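Local coordinates for export chaperone SatS (Mycobacterium tuberculosis H37Rv, PDB 6DNM), which acts as a chaperone for the SecA2 protein export pathway, the deposited structure being that of its C-terminal domain, at residues V139-A142 with L143-T146. Sequence-based numbering, arbitrary orientation.
Sequences VDKA and LETT
Leu143 N reaches back to Val139 O at 3.0 Å, an i to i+4 bond that closes the last alpha turn of the short helix 138-142, and the next amide, Glu144 N, makes an i to i+3 bond with Lys141 O at 3.2 Å. This is the C-terminal end of a helix running into a loop, here the link to helix 148-157, and it illustrates how the last turn of a helix can continue its buried face into the first loop residue, with Leu143 beside Val139, while the following residue, Glu144, lies along the outer side by Lys141. The first bond runs close to the carbonyl direction, with a C=O...N angle of 163°; in the second, Glu144 N stands 66° out of the carbonyl plane of Lys141, as suits a tighter turn.

On the inner side, Val139 and Leu143, one turn apart, run their side chains out in the same direction. Val139 sets CG1 opposite its own N (chi1 177°), and this methyl meets Leu143 CD1 at 3.8 Å. Both residues are buried: Val139 also rests on Leu179 and Phe182 of helix 170-185, while Leu143 packs on Val124 of helix 117-134 and Val153 of helix 148-157, so the pair joins three helices of the helical part of the domain.

On the outer side, Glu144 runs extended beside Lys141. Their charges do not meet, with Lys141 NZ 6.6 Å from Glu144 OE2; the carboxylate instead forms a salt bridge through OE1 with Arg147. The aliphatic stem of Glu144 lies against the helix end, Glu144 CG sitting 3.3 Å from Lys141 O.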
# COMPACT_ATOMS: atom_id res chain seq x y z
N VAL A 139 -8.55 8.92 4.32
CA VAL A 139 -9.07 7.72 3.66
C VAL A 139 -10.41 7.32 4.26
O VAL A 139 -11.38 7.08 3.53
CB VAL A 139 -8.06 6.56 3.71
CG1 VAL A 139 -8.66 5.31 3.07
CG2 VAL A 139 -6.76 6.94 3.01
N ASP A 140 -10.48 7.23 5.59
CA ASP A 140 -11.74 6.84 6.22
C ASP A 140 -12.87 7.78 5.81
O ASP A 140 -13.99 7.33 5.54
CB ASP A 140 -11.59 6.83 7.74
CG ASP A 140 -10.66 5.74 8.23
OD1 ASP A 140 -10.35 4.80 7.45
OD2 ASP A 140 -10.23 5.83 9.40
N LYS A 141 -12.59 9.08 5.75
CA LYS A 141 -13.64 10.02 5.38
C LYS A 141 -14.07 9.82 3.93
O LYS A 141 -15.26 9.83 3.62
CB LYS A 141 -13.15 11.45 5.60
CG LYS A 141 -13.10 11.86 7.06
CD LYS A 141 -12.52 13.25 7.20
CE LYS A 141 -13.58 14.29 7.47
NZ LYS A 141 -13.07 15.35 8.38
N ALA A 142 -13.10 9.68 3.03
CA ALA A 142 -13.43 9.59 1.61
C ALA A 142 -14.23 8.34 1.30
O ALA A 142 -15.05 8.34 0.37
CB ALA A 142 -12.15 9.62 0.77
N LEU A 143 -14.01 7.27 2.05
CA LEU A 143 -14.69 6.00 1.80
C LEU A 143 -16.00 5.86 2.58
O LEU A 143 -16.62 4.80 2.51
CB LEU A 143 -13.74 4.83 2.09
CG LEU A 143 -12.52 4.73 1.17
CD1 LEU A 143 -11.67 3.52 1.54
CD2 LEU A 143 -12.91 4.70 -0.32
N GLU A 144 -16.43 6.91 3.28
CA GLU A 144 -17.75 6.89 3.91
C GLU A 144 -18.81 6.64 2.85
O GLU A 144 -18.76 7.23 1.76
CB GLU A 144 -18.01 8.22 4.62
CG GLU A 144 -17.19 8.42 5.89
CD GLU A 144 -17.28 9.84 6.46
OE1 GLU A 144 -17.77 10.76 5.77
OE2 GLU A 144 -16.83 10.04 7.61
N THR A 145 -19.75 5.74 3.14
CA THR A 145 -20.68 5.31 2.11
C THR A 145 -21.76 6.34 1.81
O THR A 145 -22.55 6.13 0.88
CB THR A 145 -21.31 3.96 2.46
OG1 THR A 145 -21.99 4.07 3.71
CG2 THR A 145 -20.23 2.87 2.54
N THR A 146 -21.81 7.44 2.56
CA THR A 146 -22.67 8.56 2.22
C THR A 146 -22.15 9.31 1.00
O THR A 146 -22.93 9.93 0.28
CB THR A 146 -22.74 9.53 3.40
OG1 THR A 146 -21.42 9.77 3.89
CG2 THR A 146 -23.63 8.98 4.51